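Local atomic coordinates of molybdopterin synthase catalytic subunit (Helicobacter pylori, PDB entry 3RPF), a protein that probably converts precursor Z into molybdopterin, building its dithiolene group from two sulfur atoms supplied by the partner subunit MoaD. Residues N29-V37 / K99-Y108; A11-Y21 / Q89-M97. All coordinates share one frame; numbering follows the deposited sequence.

Interaction 1 (N29-V37 / K99-Y108); sequences NFGAFCVFV and KNRKNALELY. With SO4 (sulfate ion), chain E.
Cys-34 and Tyr-108 meet where helix 101-108 lies along strand 32-37, an alpha/beta layer packing of the MoaE fold in which the two axes run nearly parallel, 13° apart and 8.2 Å at closest approach. The apolar part centres on Cys-34. Its CB lies over one face of the Tyr-108 ring, a CH-pi contact 4.0 Å from the ring centroid, while SG stands above the same ring at longer range and touches Leu-105 CD2 at 3.6 Å. Nearer the helix start, Ala-32 CB presses on Arg-101 CA (3.5 Å). Tyr-108 also meets Tyr-108 of the second subunit, whose strand extends this sheet.

At the helix start, in the predicted substrate site, hydrogen bonds hold an anion. A sulfate, probably from the crystallisation liquor, accepts from Asn-100 ND2, from the backbone N of Arg-101 and, at the edge of the guanidinium, from Arg-101 NH2 (3.0 Å to O4), consistent with a pocket for an anion.

The cross-layer polar bond depends on Tyr-108, with CG anti to its backbone N (chi1 174°). This carries the ring obliquely toward the strand, in its N-to-C sense, and OH donates to Val-35 O at 2.8 Å from above the carbonyl plane.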
# COMPACT_ATOMS: atom_id res chain seq x y z
N ASN A 29 6.34 -11.52 13.89
CA ASN A 29 5.22 -11.04 14.70
C ASN A 29 4.78 -9.64 14.28
O ASN A 29 4.44 -8.80 15.12
CB ASN A 29 5.62 -11.05 16.18
CG ASN A 29 4.42 -10.89 17.11
OD1 ASN A 29 3.33 -11.39 16.84
ND2 ASN A 29 4.64 -10.17 18.21
N PHE A 30 4.76 -9.38 12.96
CA PHE A 30 4.30 -8.10 12.43
C PHE A 30 2.78 -8.01 12.34
O PHE A 30 2.10 -9.02 12.17
CB PHE A 30 4.89 -7.86 11.02
CG PHE A 30 6.36 -7.53 11.04
CD1 PHE A 30 6.98 -7.12 12.21
CD2 PHE A 30 7.12 -7.61 9.87
CE1 PHE A 30 8.34 -6.80 12.23
CE2 PHE A 30 8.47 -7.30 9.88
CZ PHE A 30 9.09 -6.89 11.06
N GLY A 31 2.25 -6.79 12.40
CA GLY A 31 0.81 -6.59 12.42
C GLY A 31 0.32 -5.81 11.22
O GLY A 31 -0.89 -5.69 11.01
N ALA A 32 1.26 -5.28 10.44
CA ALA A 32 0.91 -4.46 9.26
C ALA A 32 1.76 -4.81 8.05
O ALA A 32 3.00 -4.87 8.13
CB ALA A 32 1.03 -2.97 9.57
N PHE A 33 1.09 -4.99 6.91
CA PHE A 33 1.76 -5.55 5.74
C PHE A 33 1.26 -4.80 4.51
O PHE A 33 0.11 -4.98 4.09
CB PHE A 33 1.41 -7.05 5.69
CG PHE A 33 2.03 -7.82 4.54
CD1 PHE A 33 3.33 -8.30 4.63
CD2 PHE A 33 1.28 -8.13 3.41
CE1 PHE A 33 3.88 -9.04 3.58
CE2 PHE A 33 1.82 -8.87 2.38
CZ PHE A 33 3.13 -9.33 2.46
N CYS A 34 2.11 -3.93 3.94
CA CYS A 34 1.75 -3.16 2.75
C CYS A 34 2.51 -3.62 1.52
O CYS A 34 3.74 -3.70 1.53
CB CYS A 34 2.10 -1.69 2.95
SG CYS A 34 1.68 -1.03 4.56
N VAL A 35 1.78 -3.88 0.43
CA VAL A 35 2.37 -4.38 -0.80
C VAL A 35 1.98 -3.48 -1.96
O VAL A 35 0.85 -2.96 -2.02
CB VAL A 35 1.87 -5.79 -1.13
CG1 VAL A 35 2.28 -6.19 -2.54
CG2 VAL A 35 2.38 -6.79 -0.11
N PHE A 36 2.93 -3.26 -2.87
CA PHE A 36 2.64 -2.66 -4.15
C PHE A 36 3.13 -3.57 -5.26
O PHE A 36 4.24 -4.11 -5.17
CB PHE A 36 3.31 -1.29 -4.30
CG PHE A 36 2.98 -0.62 -5.61
CD1 PHE A 36 1.83 0.16 -5.73
CD2 PHE A 36 3.79 -0.79 -6.71
CE1 PHE A 36 1.52 0.77 -6.93
CE2 PHE A 36 3.47 -0.18 -7.93
CZ PHE A 36 2.34 0.60 -8.03
N VAL A 37 2.32 -3.74 -6.29
CA VAL A 37 2.73 -4.53 -7.44
C VAL A 37 2.49 -3.70 -8.70
O VAL A 37 1.38 -3.23 -8.94
CB VAL A 37 1.95 -5.84 -7.53
CG1 VAL A 37 2.38 -6.62 -8.80
CG2 VAL A 37 2.16 -6.67 -6.27
N LYS A 99 5.55 -3.80 12.95
CA LYS A 99 4.68 -3.97 14.08
C LYS A 99 3.43 -3.12 13.93
O LYS A 99 2.32 -3.64 14.06
CB LYS A 99 5.45 -3.63 15.36
CG LYS A 99 4.59 -3.60 16.62
CD LYS A 99 5.50 -3.52 17.86
CE LYS A 99 4.78 -2.88 19.04
NZ LYS A 99 5.14 -3.51 20.35
N ASN A 100 3.61 -1.83 13.63
CA ASN A 100 2.51 -0.86 13.57
C ASN A 100 2.26 -0.33 12.16
O ASN A 100 3.18 -0.22 11.36
CB ASN A 100 2.80 0.31 14.51
CG ASN A 100 2.76 -0.09 15.97
OD1 ASN A 100 3.80 -0.18 16.63
ND2 ASN A 100 1.56 -0.34 16.48
N ARG A 101 1.01 0.00 11.84
CA ARG A 101 0.72 0.42 10.47
C ARG A 101 1.27 1.81 10.14
O ARG A 101 1.54 2.11 8.99
CB ARG A 101 -0.79 0.40 10.19
CG ARG A 101 -1.46 1.73 10.46
CD ARG A 101 -2.94 1.72 10.08
NE ARG A 101 -3.53 3.04 10.26
CZ ARG A 101 -3.89 3.55 11.44
NH1 ARG A 101 -4.43 4.76 11.51
NH2 ARG A 101 -3.72 2.84 12.54
N LYS A 102 1.43 2.66 11.15
CA LYS A 102 1.71 4.06 10.85
C LYS A 102 3.04 4.26 10.12
O LYS A 102 3.06 4.84 9.02
CB LYS A 102 1.60 4.93 12.11
CG LYS A 102 2.35 6.26 12.05
CD LYS A 102 2.23 7.02 13.38
CE LYS A 102 3.44 7.91 13.63
NZ LYS A 102 4.66 7.15 14.05
N ASN A 103 4.14 3.79 10.69
CA ASN A 103 5.43 3.94 10.01
C ASN A 103 5.49 3.13 8.72
O ASN A 103 6.10 3.55 7.75
CB ASN A 103 6.60 3.55 10.91
CG ASN A 103 6.69 4.40 12.15
OD1 ASN A 103 6.09 5.47 12.24
ND2 ASN A 103 7.46 3.94 13.13
N ALA A 104 4.88 1.95 8.73
CA ALA A 104 4.91 1.09 7.54
C ALA A 104 4.23 1.78 6.36
O ALA A 104 4.72 1.74 5.23
CB ALA A 104 4.24 -0.24 7.82
N LEU A 105 3.09 2.40 6.63
CA LEU A 105 2.36 3.09 5.56
C LEU A 105 3.08 4.35 5.09
O LEU A 105 3.02 4.70 3.92
CB LEU A 105 0.95 3.45 6.03
CG LEU A 105 -0.04 2.29 6.04
CD1 LEU A 105 -1.30 2.65 6.84
CD2 LEU A 105 -0.41 1.92 4.63
N GLU A 106 3.74 5.05 6.01
CA GLU A 106 4.44 6.28 5.65
C GLU A 106 5.65 5.97 4.79
O GLU A 106 5.87 6.60 3.76
CB GLU A 106 4.87 7.05 6.91
N LEU A 107 6.44 4.97 5.18
CA LEU A 107 7.60 4.59 4.37
C LEU A 107 7.18 4.10 2.98
O LEU A 107 7.83 4.37 1.98
CB LEU A 107 8.41 3.52 5.07
CG LEU A 107 9.36 4.07 6.13
CD1 LEU A 107 9.66 3.01 7.16
CD2 LEU A 107 10.64 4.54 5.45
N TYR A 108 6.06 3.38 2.94
CA TYR A 108 5.56 2.80 1.70
C TYR A 108 5.28 3.89 0.69
O TYR A 108 5.78 3.84 -0.43
CB TYR A 108 4.29 2.04 2.04
CG TYR A 108 3.46 1.46 0.92
CD1 TYR A 108 3.72 0.19 0.42
CD2 TYR A 108 2.33 2.13 0.45
CE1 TYR A 108 2.91 -0.37 -0.58
CE2 TYR A 108 1.53 1.58 -0.53
CZ TYR A 108 1.80 0.34 -1.04
OH TYR A 108 0.93 -0.17 -2.00
S SO4 E . -1.96 -0.60 14.08
O1 SO4 E . -0.89 0.34 14.43
O2 SO4 E . -1.40 -1.76 13.39
O3 SO4 E . -2.61 -1.02 15.31
O4 SO4 E . -2.93 0.04 13.19

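Interaction 2 (A11-Y21 / Q89-M97)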
# COMPACT_ATOMS: atom_id res chain seq x y z
N ALA A 11 9.69 -11.61 -15.93
CA ALA A 11 8.55 -11.33 -15.06
C ALA A 11 8.73 -11.84 -13.62
O ALA A 11 9.33 -12.89 -13.38
CB ALA A 11 7.30 -11.93 -15.67
N LEU A 12 8.20 -11.10 -12.66
CA LEU A 12 8.31 -11.49 -11.26
C LEU A 12 7.33 -12.62 -10.95
O LEU A 12 6.22 -12.65 -11.50
CB LEU A 12 8.02 -10.30 -10.35
CG LEU A 12 8.96 -9.10 -10.49
CD1 LEU A 12 8.54 -8.01 -9.52
CD2 LEU A 12 10.40 -9.50 -10.25
N ASP A 13 7.73 -13.56 -10.10
CA ASP A 13 6.77 -14.56 -9.62
C ASP A 13 6.12 -13.99 -8.37
O ASP A 13 6.55 -14.27 -7.24
CB ASP A 13 7.45 -15.89 -9.30
CG ASP A 13 6.45 -16.97 -8.91
OD1 ASP A 13 5.29 -16.62 -8.60
OD2 ASP A 13 6.82 -18.16 -8.92
N THR A 14 5.09 -13.18 -8.57
CA THR A 14 4.49 -12.44 -7.46
C THR A 14 3.88 -13.38 -6.43
O THR A 14 3.94 -13.11 -5.24
CB THR A 14 3.42 -11.46 -7.95
OG1 THR A 14 2.36 -12.19 -8.56
CG2 THR A 14 4.02 -10.50 -8.96
N ARG A 15 3.30 -14.49 -6.88
CA ARG A 15 2.75 -15.45 -5.95
C ARG A 15 3.83 -15.88 -4.95
O ARG A 15 3.62 -15.86 -3.74
CB ARG A 15 2.22 -16.68 -6.69
CG ARG A 15 1.41 -17.63 -5.83
CD ARG A 15 1.51 -19.03 -6.36
NE ARG A 15 2.89 -19.49 -6.31
CZ ARG A 15 3.42 -20.16 -5.30
NH1 ARG A 15 2.66 -20.47 -4.25
NH2 ARG A 15 4.69 -20.53 -5.32
N GLU A 16 4.98 -16.28 -5.48
CA GLU A 16 6.06 -16.80 -4.65
C GLU A 16 6.66 -15.73 -3.73
O GLU A 16 6.94 -16.00 -2.56
CB GLU A 16 7.14 -17.42 -5.53
CG GLU A 16 8.28 -18.05 -4.78
CD GLU A 16 9.44 -18.41 -5.68
OE1 GLU A 16 9.86 -17.54 -6.48
OE2 GLU A 16 9.93 -19.55 -5.60
N LEU A 17 6.84 -14.52 -4.27
CA LEU A 17 7.37 -13.41 -3.49
C LEU A 17 6.41 -13.00 -2.37
O LEU A 17 6.84 -12.77 -1.24
CB LEU A 17 7.66 -12.22 -4.40
CG LEU A 17 8.77 -12.38 -5.44
CD1 LEU A 17 8.69 -11.28 -6.49
CD2 LEU A 17 10.14 -12.39 -4.78
N LEU A 18 5.12 -12.90 -2.67
CA LEU A 18 4.13 -12.48 -1.68
C LEU A 18 4.03 -13.48 -0.53
O LEU A 18 3.92 -13.10 0.63
CB LEU A 18 2.77 -12.29 -2.33
CG LEU A 18 2.56 -10.96 -3.06
CD1 LEU A 18 1.33 -11.00 -3.93
CD2 LEU A 18 2.47 -9.82 -2.07
N LYS A 19 4.07 -14.77 -0.87
CA LYS A 19 4.04 -15.83 0.12
C LYS A 19 5.23 -15.73 1.06
O LYS A 19 5.07 -15.78 2.28
CB LYS A 19 4.02 -17.20 -0.56
CG LYS A 19 4.34 -18.37 0.37
CD LYS A 19 4.95 -19.54 -0.41
CE LYS A 19 5.21 -20.76 0.48
NZ LYS A 19 5.98 -21.82 -0.23
N ALA A 20 6.43 -15.58 0.49
CA ALA A 20 7.64 -15.49 1.30
C ALA A 20 7.60 -14.28 2.20
O ALA A 20 7.98 -14.35 3.37
CB ALA A 20 8.88 -15.46 0.42
N TYR A 21 7.17 -13.15 1.66
CA TYR A 21 7.13 -11.93 2.46
C TYR A 21 6.18 -12.08 3.65
O TYR A 21 6.50 -11.67 4.76
CB TYR A 21 6.72 -10.74 1.60
CG TYR A 21 7.79 -10.28 0.63
CD1 TYR A 21 9.14 -10.39 0.94
CD2 TYR A 21 7.44 -9.72 -0.60
CE1 TYR A 21 10.12 -9.95 0.04
CE2 TYR A 21 8.41 -9.29 -1.49
CZ TYR A 21 9.75 -9.41 -1.17
OH TYR A 21 10.71 -8.97 -2.06
N GLN A 89 1.95 -9.34 -16.91
CA GLN A 89 2.97 -9.81 -15.97
C GLN A 89 3.48 -8.67 -15.09
O GLN A 89 3.39 -7.50 -15.46
CB GLN A 89 4.13 -10.47 -16.72
CG GLN A 89 3.72 -11.65 -17.58
CD GLN A 89 4.90 -12.46 -18.10
OE1 GLN A 89 5.93 -11.90 -18.49
NE2 GLN A 89 4.74 -13.77 -18.12
N SER A 90 4.03 -9.02 -13.93
CA SER A 90 4.49 -8.03 -12.96
C SER A 90 5.96 -7.70 -13.11
O SER A 90 6.79 -8.58 -13.35
CB SER A 90 4.21 -8.51 -11.53
OG SER A 90 2.85 -8.88 -11.37
N SER A 91 6.30 -6.42 -12.97
CA SER A 91 7.67 -5.99 -13.23
C SER A 91 8.32 -5.41 -11.98
O SER A 91 9.54 -5.21 -11.94
CB SER A 91 7.68 -4.94 -14.33
OG SER A 91 6.94 -3.81 -13.93
N PHE A 92 7.52 -5.16 -10.95
CA PHE A 92 8.03 -4.49 -9.77
C PHE A 92 7.12 -4.86 -8.61
O PHE A 92 5.91 -4.98 -8.78
CB PHE A 92 8.04 -2.97 -10.00
CG PHE A 92 8.22 -2.14 -8.74
CD1 PHE A 92 9.34 -2.30 -7.93
CD2 PHE A 92 7.29 -1.16 -8.40
CE1 PHE A 92 9.52 -1.54 -6.79
CE2 PHE A 92 7.46 -0.38 -7.26
CZ PHE A 92 8.59 -0.57 -6.44
N LEU A 93 7.72 -5.08 -7.44
CA LEU A 93 6.96 -5.43 -6.26
C LEU A 93 7.72 -4.91 -5.07
O LEU A 93 8.95 -5.02 -5.01
CB LEU A 93 6.79 -6.95 -6.15
CG LEU A 93 5.97 -7.46 -4.96
CD1 LEU A 93 5.12 -8.66 -5.33
CD2 LEU A 93 6.90 -7.80 -3.82
N CYS A 94 7.01 -4.32 -4.12
CA CYS A 94 7.67 -3.97 -2.88
C CYS A 94 6.77 -4.15 -1.69
O CYS A 94 5.53 -4.17 -1.82
CB CYS A 94 8.25 -2.56 -2.93
SG CYS A 94 7.03 -1.27 -3.06
N VAL A 95 7.40 -4.33 -0.54
CA VAL A 95 6.66 -4.57 0.70
C VAL A 95 7.25 -3.70 1.78
O VAL A 95 8.48 -3.52 1.85
CB VAL A 95 6.74 -6.04 1.12
CG1 VAL A 95 8.21 -6.45 1.30
CG2 VAL A 95 5.95 -6.29 2.39
N SER A 96 6.38 -3.15 2.61
CA SER A 96 6.77 -2.40 3.78
C SER A 96 5.94 -3.02 4.86
O SER A 96 4.70 -3.00 4.77
CB SER A 96 6.39 -0.93 3.60
OG SER A 96 6.62 -0.20 4.80
N MSE A 97 6.59 -3.59 5.88
CA MSE A 97 5.81 -4.27 6.94
C MSE A 97 6.44 -4.02 8.30
O MSE A 97 7.64 -3.76 8.40
CB MSE A 97 5.74 -5.78 6.67
CG MSE A 97 7.14 -6.40 6.37
SE MSE A 97 7.08 -8.30 5.89
CE MSE A 97 8.71 -8.42 4.79
O HOH W 1 4.23 -12.00 -13.18
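Leu-12 N donates to Ser-90 O in an almost straight bond (3.0 Å, 178°), and from this backbone tie helix 14-21 runs along strand 90-97 with the axes 10° apart and 10.0 Å at closest approach. The pairing is a helix-on-sheet packing of the MoaE alpha/beta fold, in which the first helix covers one face of the mixed sheet. A water strengthens the tie by donating to Leu-12 O and accepting from Ser-90 N, so both backbone polar groups of Leu-12 are engaged with Ser-90, one directly and one through the water. Just beyond, Asp-13 is the N-cap, its OD1 accepting from Glu-16 N.

Leu-12 then reaches over the strand backbone: CD1 sits 3.3 Å from Phe-92 N, beside the classic beta bulge that Ser-91 and Phe-92 form opposite Gly-38. Thr-14 CG2 packs tightly on Ser-90 CB, whereas Thr-14 OG1 is hydrogen-bonded to Gln-22 of the second subunit. On the other face of the strand, Ser-91 OG bonds Gly-74 O of the molybdopterin converting factor chain, so the same strand borders both the helix and the sulfur-carrier partner.

Leu-93 is the strand's main contribution to the helix. Its first torsion is trans, CG turned from the backbone N, and the side chain rises from the sheet to place CD1 among Thr-14, Leu-17 and Leu-18, 4.1 Å from Leu-18 CG. Farther along, the selenium of Met-97, a selenomethionine, lies 3.6 Å from Tyr-21 O. Between Leu-93 and Met-97, Val-95 sets CG1 against one face of the Tyr-21 ring in a CH-pi contact, over its centre, with CG1 3.8 Å from the centroid and only 7° off the ring normal.

From the N terminus the chain enters 11-21, passes through the rest of helix 14-27 and continues directly into 29-37. Much later it returns through 89-97 and, after a short turn, through 99-108, which begins helix 101-118. Interaction 2 closes the loop between the first and third of these segments, interaction 1 that between the second and fourth, so the two loops cross. Strands 32-39 and 90-98 are neighbours in the mixed sheet, and helices 14-27 and 101-118 cover its two opposite faces. Cys-34 N and Ser-96 O probably bond between the strands, and Ser-96 OG probably bonds Ala-104 O, connecting the strand of interaction 2 to the helix of interaction 1.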